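PDB 2HKU: A putative transcriptional regulator from Rhodococcus sp., which probably binds DNA as a transcriptional regulator of the TetR family, pairing a helix-turn-helix domain with an all-helical C-terminal domain. Local coordinates for residues L135-I147 and I161-F173. Residues are numbered along the deposited sequence; the frame is centred on the assembly and turned at random.
With EDO (1,2-ethanediol), chain D.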
ATOM      1  N   LEU A 135      10.130  -7.833  -4.851  1.00 21.05           N
ATOM      2  CA  LEU A 135       9.097  -8.356  -3.990  1.00 20.48           C
ATOM      3  C   LEU A 135       9.371  -9.737  -3.487  1.00 20.96           C
ATOM      4  O   LEU A 135       9.158  -9.989  -2.329  1.00 18.55           O
ATOM      5  CB  LEU A 135       7.676  -8.419  -4.670  1.00 20.74           C
ATOM      6  CG  LEU A 135       6.816  -7.185  -4.746  1.00 23.48           C
ATOM      7  CD1 LEU A 135       5.384  -7.472  -5.494  1.00 24.71           C
ATOM      8  CD2 LEU A 135       6.611  -6.614  -3.326  1.00 24.35           C
ATOM      9  N   ARG A 136       9.766 -10.677  -4.360  1.00 22.03           N
ATOM     10  CA  ARG A 136      10.083 -12.020  -3.873  1.00 21.99           C
ATOM     11  C   ARG A 136      11.207 -11.975  -2.859  1.00 20.83           C
ATOM     12  O   ARG A 136      11.198 -12.750  -1.906  1.00 22.77           O
ATOM     13  CB  ARG A 136      10.621 -12.849  -5.037  1.00 24.10           C
ATOM     14  CG  ARG A 136       9.464 -13.374  -5.892  1.00 27.99           C
ATOM     15  CD  ARG A 136       9.970 -14.148  -7.230  1.00 26.66           C
ATOM     16  NE  ARG A 136       8.787 -14.764  -7.903  1.00 27.49           N
ATOM     17  CZ  ARG A 136       8.071 -15.809  -7.500  1.00 32.29           C
ATOM     18  NH1 ARG A 136       8.333 -16.441  -6.355  1.00 32.42           N
ATOM     19  NH2 ARG A 136       7.045 -16.260  -8.268  1.00 29.07           N
ATOM     20  N   THR A 137      12.204 -11.135  -3.109  1.00 21.23           N
ATOM     21  CA  THR A 137      13.405 -11.023  -2.181  1.00 21.65           C
ATOM     22  C   THR A 137      12.987 -10.448  -0.831  1.00 22.06           C
ATOM     23  O   THR A 137      13.505 -10.898   0.210  1.00 23.29           O
ATOM     24  CB  THR A 137      14.501 -10.118  -2.782  1.00 18.63           C
ATOM     25  OG1 THR A 137      14.982 -10.659  -4.035  1.00 24.53           O
ATOM     26  CG2 THR A 137      15.778  -9.926  -1.808  1.00 24.46           C
ATOM     27  N   LEU A 138      12.138  -9.376  -0.827  1.00 20.83           N
ATOM     28  CA  LEU A 138      11.605  -8.826   0.444  1.00 20.45           C
ATOM     29  C   LEU A 138      10.873  -9.940   1.178  1.00 19.67           C
ATOM     30  O   LEU A 138      11.063 -10.135   2.385  1.00 17.70           O
ATOM     31  CB  LEU A 138      10.629  -7.658   0.204  1.00 21.29           C
ATOM     32  CG  LEU A 138      11.152  -6.362  -0.378  1.00 19.60           C
ATOM     33  CD1 LEU A 138      10.142  -5.236  -0.678  1.00 13.35           C
ATOM     34  CD2 LEU A 138      12.259  -5.806   0.682  1.00 19.62           C
ATOM     35  N   HIS A 139      10.030 -10.686   0.463  1.00 17.88           N
ATOM     36  CA  HIS A 139       9.244 -11.750   1.098  1.00 17.79           C
ATOM     37  C   HIS A 139      10.079 -12.955   1.604  1.00 19.69           C
ATOM     38  O   HIS A 139       9.863 -13.441   2.739  1.00 18.86           O
ATOM     39  CB  HIS A 139       8.165 -12.269   0.100  1.00 19.28           C
ATOM     40  CG  HIS A 139       7.055 -11.271  -0.185  1.00 22.72           C
ATOM     41  ND1 HIS A 139       6.340 -11.261  -1.363  1.00 29.19           N
ATOM     42  CD2 HIS A 139       6.478 -10.332   0.596  1.00 25.59           C
ATOM     43  CE1 HIS A 139       5.402 -10.323  -1.314  1.00 24.87           C
ATOM     44  NE2 HIS A 139       5.442  -9.766  -0.124  1.00 26.91           N
ATOM     45  N   SER A 140      11.097 -13.346   0.833  1.00 19.45           N
ATOM     46  CA  SER A 140      12.100 -14.366   1.325  1.00 20.89           C
ATOM     47  C   SER A 140      12.825 -13.821   2.547  1.00 21.73           C
ATOM     48  O   SER A 140      13.047 -14.534   3.540  1.00 22.60           O
ATOM     49  CB  SER A 140      13.167 -14.671   0.212  1.00 16.82           C
ATOM     50  OG  SER A 140      12.432 -15.363  -0.761  1.00 22.74           O
ATOM     51  N   SER A 141      13.223 -12.582   2.438  1.00 22.22           N
ATOM     52  CA  SER A 141      13.963 -11.979   3.482  1.00 23.93           C
ATOM     53  C   SER A 141      13.128 -12.001   4.786  1.00 26.32           C
ATOM     54  O   SER A 141      13.691 -12.193   5.862  1.00 25.34           O
ATOM     55  CB  SER A 141      14.454 -10.564   3.118  1.00 23.28           C
ATOM     56  OG  SER A 141      13.389  -9.619   3.353  1.00 26.89           O
ATOM     57  N   GLY A 142      11.787 -11.914   4.684  1.00 26.48           N
ATOM     58  CA  GLY A 142      10.958 -11.838   5.883  1.00 24.48           C
ATOM     59  C   GLY A 142      10.781 -13.184   6.534  1.00 27.91           C
ATOM     60  O   GLY A 142      10.725 -13.273   7.781  1.00 27.10           O
ATOM     61  N   GLU A 143      10.651 -14.254   5.713  1.00 24.53           N
ATOM     62  CA  GLU A 143      10.678 -15.603   6.237  1.00 24.95           C
ATOM     63  C   GLU A 143      11.920 -15.827   7.081  1.00 24.91           C
ATOM     64  O   GLU A 143      11.796 -16.374   8.181  1.00 25.33           O
ATOM     65  CB  GLU A 143      10.693 -16.623   5.100  1.00 23.98           C
ATOM     66  CG  GLU A 143       9.415 -16.559   4.259  1.00 24.66           C
ATOM     67  CD  GLU A 143       9.575 -17.427   2.999  1.00 29.34           C
ATOM     68  OE1 GLU A 143      10.562 -18.207   2.978  1.00 31.42           O
ATOM     69  OE2 GLU A 143       8.767 -17.238   2.075  1.00 31.00           O
ATOM     70  N   VAL A 144      13.074 -15.414   6.575  1.00 25.25           N
ATOM     71  CA  VAL A 144      14.403 -15.854   7.175  1.00 26.91           C
ATOM     72  C   VAL A 144      14.917 -14.955   8.265  1.00 27.24           C
ATOM     73  O   VAL A 144      15.821 -15.356   9.039  1.00 28.11           O
ATOM     74  CB  VAL A 144      15.613 -16.151   6.114  1.00 25.20           C
ATOM     75  CG1 VAL A 144      15.190 -17.133   5.075  1.00 25.00           C
ATOM     76  CG2 VAL A 144      16.263 -14.877   5.447  1.00 25.69           C
ATOM     77  N   ALA A 145      14.394 -13.737   8.328  1.00 27.07           N
ATOM     78  CA  ALA A 145      14.789 -12.824   9.398  1.00 26.82           C
ATOM     79  C   ALA A 145      13.671 -12.748  10.459  1.00 26.60           C
ATOM     80  O   ALA A 145      13.651 -13.588  11.370  1.00 24.85           O
ATOM     81  CB  ALA A 145      15.126 -11.511   8.817  1.00 27.26           C
ATOM     82  N   LEU A 146      12.666 -11.851  10.295  1.00 26.31           N
ATOM     83  CA  LEU A 146      11.504 -11.804  11.255  1.00 27.20           C
ATOM     84  C   LEU A 146      10.777 -13.085  11.613  1.00 27.15           C
ATOM     85  O   LEU A 146      10.690 -13.411  12.791  1.00 29.76           O
ATOM     86  CB  LEU A 146      10.420 -10.754  10.833  1.00 27.78           C
ATOM     87  CG  LEU A 146       9.278 -10.446  11.831  1.00 29.34           C
ATOM     88  CD1 LEU A 146       9.875  -9.677  13.025  1.00 29.53           C
ATOM     89  CD2 LEU A 146       8.160  -9.641  11.136  1.00 27.21           C
ATOM     90  N   ILE A 147      10.194 -13.799  10.656  1.00 26.34           N
ATOM     91  CA  ILE A 147       9.296 -14.919  10.924  1.00 26.88           C
ATOM     92  C   ILE A 147      10.088 -16.106  11.599  1.00 29.84           C
ATOM     93  O   ILE A 147       9.602 -16.743  12.509  1.00 29.25           O
ATOM     94  CB  ILE A 147       8.453 -15.385   9.640  1.00 27.38           C
ATOM     95  CG1 ILE A 147       7.647 -14.218   8.981  1.00 24.90           C
ATOM     96  CG2 ILE A 147       7.472 -16.538   9.937  1.00 24.51           C
ATOM     97  CD1 ILE A 147       6.639 -13.517   9.952  1.00 23.93           C
ATOM     98  N   ILE A 161       4.847 -20.195   6.410  1.00 28.12           N
ATOM     99  CA  ILE A 161       5.844 -19.169   6.599  1.00 28.28           C
ATOM    100  C   ILE A 161       5.919 -18.131   5.424  1.00 29.65           C
ATOM    101  O   ILE A 161       6.179 -16.946   5.642  1.00 29.02           O
ATOM    102  CB  ILE A 161       7.201 -19.773   6.912  1.00 27.60           C
ATOM    103  CG1 ILE A 161       8.174 -18.676   7.348  1.00 30.92           C
ATOM    104  CG2 ILE A 161       7.834 -20.350   5.747  1.00 27.91           C
ATOM    105  CD1 ILE A 161       9.600 -19.196   7.776  1.00 29.22           C
ATOM    106  N   ASP A 162       5.670 -18.595   4.208  1.00 30.68           N
ATOM    107  CA  ASP A 162       5.641 -17.703   3.064  1.00 31.86           C
ATOM    108  C   ASP A 162       4.518 -16.681   3.257  1.00 30.66           C
ATOM    109  O   ASP A 162       4.762 -15.489   3.079  1.00 28.52           O
ATOM    110  CB  ASP A 162       5.523 -18.487   1.732  1.00 31.96           C
ATOM    111  CG  ASP A 162       4.331 -19.413   1.701  1.00 37.24           C
ATOM    112  OD1 ASP A 162       4.080 -20.160   2.694  1.00 41.75           O
ATOM    113  OD2 ASP A 162       3.604 -19.394   0.685  1.00 43.65           O
ATOM    114  N   VAL A 163       3.300 -17.150   3.603  1.00 30.98           N
ATOM    115  CA  VAL A 163       2.099 -16.267   3.795  1.00 30.58           C
ATOM    116  C   VAL A 163       2.298 -15.269   4.936  1.00 29.14           C
ATOM    117  O   VAL A 163       1.921 -14.116   4.838  1.00 28.80           O
ATOM    118  CB  VAL A 163       0.786 -17.103   3.966  1.00 30.87           C
ATOM    119  CG1 VAL A 163      -0.368 -16.286   4.435  1.00 29.52           C
ATOM    120  CG2 VAL A 163       0.460 -17.796   2.661  1.00 34.87           C
ATOM    121  N   GLU A 164       2.993 -15.688   5.986  1.00 28.13           N
ATOM    122  CA  GLU A 164       3.214 -14.818   7.110  1.00 25.98           C
ATOM    123  C   GLU A 164       4.155 -13.685   6.709  1.00 26.57           C
ATOM    124  O   GLU A 164       4.020 -12.545   7.177  1.00 24.48           O
ATOM    125  CB  GLU A 164       3.732 -15.608   8.289  1.00 25.97           C
ATOM    126  CG  GLU A 164       2.769 -16.638   8.839  1.00 25.49           C
ATOM    127  CD  GLU A 164       1.792 -16.020   9.839  1.00 30.91           C
ATOM    128  OE1 GLU A 164       1.841 -14.778  10.045  1.00 31.13           O
ATOM    129  OE2 GLU A 164       0.988 -16.769  10.442  1.00 33.84           O
ATOM    130  N   SER A 165       5.145 -13.987   5.852  1.00 25.60           N
ATOM    131  CA  SER A 165       6.017 -12.926   5.339  1.00 23.65           C
ATOM    132  C   SER A 165       5.233 -11.932   4.504  1.00 22.02           C
ATOM    133  O   SER A 165       5.514 -10.724   4.572  1.00 21.20           O
ATOM    134  CB  SER A 165       7.238 -13.449   4.526  1.00 23.95           C
ATOM    135  OG  SER A 165       8.172 -12.331   4.352  1.00 24.11           O
ATOM    136  N   LYS A 166       4.323 -12.430   3.644  1.00 20.35           N
ATOM    137  CA  LYS A 166       3.549 -11.561   2.794  1.00 22.08           C
ATOM    138  C   LYS A 166       2.544 -10.732   3.584  1.00 21.29           C
ATOM    139  O   LYS A 166       2.231  -9.637   3.183  1.00 21.64           O
ATOM    140  CB  LYS A 166       2.803 -12.387   1.721  1.00 23.57           C
ATOM    141  CG  LYS A 166       3.782 -13.047   0.670  1.00 24.39           C
ATOM    142  CD  LYS A 166       3.033 -14.024  -0.217  1.00 27.15           C
ATOM    143  CE  LYS A 166       4.001 -14.547  -1.361  1.00 32.53           C
ATOM    144  NZ  LYS A 166       3.024 -15.116  -2.437  1.00 38.80           N
ATOM    145  N   ALA A 167       2.005 -11.290   4.670  1.00 18.67           N
ATOM    146  CA  ALA A 167       1.114 -10.543   5.576  1.00 20.90           C
ATOM    147  C   ALA A 167       1.851  -9.445   6.262  1.00 20.44           C
ATOM    148  O   ALA A 167       1.325  -8.332   6.431  1.00 21.57           O
ATOM    149  CB  ALA A 167       0.492 -11.504   6.633  1.00 20.01           C
ATOM    150  N   PHE A 168       3.106  -9.703   6.603  1.00 18.85           N
ATOM    151  CA  PHE A 168       3.964  -8.666   7.203  1.00 19.05           C
ATOM    152  C   PHE A 168       4.265  -7.547   6.118  1.00 18.46           C
ATOM    153  O   PHE A 168       4.055  -6.364   6.331  1.00 19.57           O
ATOM    154  CB  PHE A 168       5.297  -9.240   7.712  1.00 18.95           C
ATOM    155  CG  PHE A 168       6.271  -8.105   8.252  1.00 21.24           C
ATOM    156  CD1 PHE A 168       6.087  -7.572   9.523  1.00 21.83           C
ATOM    157  CD2 PHE A 168       7.306  -7.597   7.451  1.00 20.17           C
ATOM    158  CE1 PHE A 168       6.966  -6.528  10.008  1.00 16.68           C
ATOM    159  CE2 PHE A 168       8.197  -6.592   7.850  1.00 23.27           C
ATOM    160  CZ  PHE A 168       8.005  -5.992   9.144  1.00 18.17           C
ATOM    161  N   TRP A 169       4.762  -7.938   4.959  1.00 18.06           N
ATOM    162  CA  TRP A 169       5.060  -6.938   3.936  1.00 18.19           C
ATOM    163  C   TRP A 169       3.852  -6.100   3.423  1.00 18.54           C
ATOM    164  O   TRP A 169       4.002  -4.919   3.170  1.00 17.85           O
ATOM    165  CB  TRP A 169       5.919  -7.535   2.786  1.00 18.32           C
ATOM    166  CG  TRP A 169       7.414  -7.471   3.196  1.00 20.66           C
ATOM    167  CD1 TRP A 169       8.200  -8.515   3.634  1.00 23.30           C
ATOM    168  CD2 TRP A 169       8.206  -6.299   3.275  1.00 18.90           C
ATOM    169  NE1 TRP A 169       9.455  -8.029   3.995  1.00 22.74           N
ATOM    170  CE2 TRP A 169       9.470  -6.670   3.773  1.00 24.13           C
ATOM    171  CE3 TRP A 169       7.953  -4.929   3.010  1.00 18.82           C
ATOM    172  CZ2 TRP A 169      10.480  -5.733   3.993  1.00 22.64           C
ATOM    173  CZ3 TRP A 169       8.979  -4.006   3.208  1.00 23.05           C
ATOM    174  CH2 TRP A 169      10.237  -4.419   3.620  1.00 20.14           C
ATOM    175  N   SER A 170       2.727  -6.739   3.119  1.00 16.96           N
ATOM    176  CA  SER A 170       1.572  -5.930   2.631  1.00 19.64           C
ATOM    177  C   SER A 170       1.007  -4.967   3.663  1.00 18.65           C
ATOM    178  O   SER A 170       0.619  -3.879   3.303  1.00 18.62           O
ATOM    179  CB  SER A 170       0.464  -6.829   2.162  1.00 20.00           C
ATOM    180  OG  SER A 170       0.187  -7.744   3.179  1.00 27.73           O
ATOM    181  N   ALA A 171       1.045  -5.345   4.954  1.00 20.39           N
ATOM    182  CA  ALA A 171       0.803  -4.369   6.097  1.00 20.90           C
ATOM    183  C   ALA A 171       1.790  -3.175   6.074  1.00 20.75           C
ATOM    184  O   ALA A 171       1.407  -1.989   6.169  1.00 19.41           O
ATOM    185  CB  ALA A 171       0.886  -5.099   7.496  1.00 22.10           C
ATOM    186  N   ILE A 172       3.094  -3.498   6.008  1.00 20.92           N
ATOM    187  CA  ILE A 172       4.064  -2.455   5.886  1.00 19.89           C
ATOM    188  C   ILE A 172       3.742  -1.477   4.726  1.00 19.30           C
ATOM    189  O   ILE A 172       3.708  -0.286   4.949  1.00 19.55           O
ATOM    190  CB  ILE A 172       5.549  -2.994   5.825  1.00 20.12           C
ATOM    191  CG1 ILE A 172       5.946  -3.687   7.173  1.00 19.62           C
ATOM    192  CG2 ILE A 172       6.475  -1.882   5.406  1.00 18.46           C
ATOM    193  CD1 ILE A 172       6.160  -2.716   8.391  1.00 21.84           C
ATOM    194  N   PHE A 173       3.515  -1.996   3.511  1.00 19.90           N
ATOM    195  CA  PHE A 173       3.144  -1.160   2.340  1.00 19.35           C
ATOM    196  C   PHE A 173       1.920  -0.294   2.608  1.00 18.37           C
ATOM    197  O   PHE A 173       1.962   0.941   2.438  1.00 18.48           O
ATOM    198  CB  PHE A 173       2.906  -2.042   1.088  1.00 17.62           C
ATOM    199  CG  PHE A 173       4.132  -2.835   0.644  1.00 16.95           C
ATOM    200  CD1 PHE A 173       5.417  -2.310   0.771  1.00 16.05           C
ATOM    201  CD2 PHE A 173       3.974  -4.097   0.087  1.00 17.20           C
ATOM    202  CE1 PHE A 173       6.544  -3.113   0.332  1.00 17.97           C
ATOM    203  CE2 PHE A 173       5.048  -4.893  -0.362  1.00 16.52           C
ATOM    204  CZ  PHE A 173       6.287  -4.429  -0.227  1.00 21.83           C
TER
HETATM  205  C1  EDO D 302      11.242  -8.779   7.924  1.00 27.62           C
HETATM  206  O1  EDO D 302      12.505  -9.440   8.228  1.00 29.15           O
HETATM  207  C2  EDO D 302      11.653  -7.746   6.902  1.00 20.03           C
HETATM  208  O2  EDO D 302      11.795  -8.505   5.674  1.00 27.68           O
HETATM  209  O   HOH W   1       2.973  -9.112   0.523  1.00 36.61           O
HETATM  210  O   HOH W   2       7.063 -15.232   1.477  1.00 28.49           O
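Gly-142 and Ser-165 mark a buried helix-helix crossing in the C-terminal domain of this TetR-family, all-helical protein. The segments belong to consecutive helices, 125-152 and 161-181. Their axes cross at 109° and approach to 8.2 Å. The absence of a side chain at Gly-142 is consistent with this approach, since a CB there would collide with Ser-165 OG. That hydroxyl lies anti to its own backbone N (chi1 -167°), which turns it to the neighbouring helix. It donates to His-139 O at 2.6 Å, in the carbonyl plane and on a lone pair. The same oxygen also accepts from Glu-143 N within its helix.

The His-139 ring is held by Lys-166 and Trp-169. Lys-166 CG sits over the centre of one face, 3.6 Å from the centroid, and Trp-169 CB meets the edge. A water joins His-139 NE2 to Lys-166 O. The Lys-166 amine reaches on to Glu-192 of the second subunit, so this side of the crossing borders the dimer partner.

Leu-138 CB covers one face of the Trp-169 indole, and Phe-168 CE2 lies over the opposite face. Trp-169 NE1 donates to O2 of a bound ethanediol, probably from the crystallisation liquor, with a bent N-H...O angle of 142°. Ethanediol O1 accepts from Leu-146 N, within the wider pi-type turn at 143-147. With an alanine at Trp-169 the indole is gone, which would probably open a gap between Leu-138 and Phe-168 and leave ethanediol O2 without its NE1 donor.

Glu-143 OE2 and Asp-162 O share a second water, which donates to both. Where 135-147 ends and 161-173 begins, Ile-147 and Ile-161 slide past each other in opposite directions, with Ile-147 CG2 packed tightly against Ile-161 CG1 at 3.4 Å.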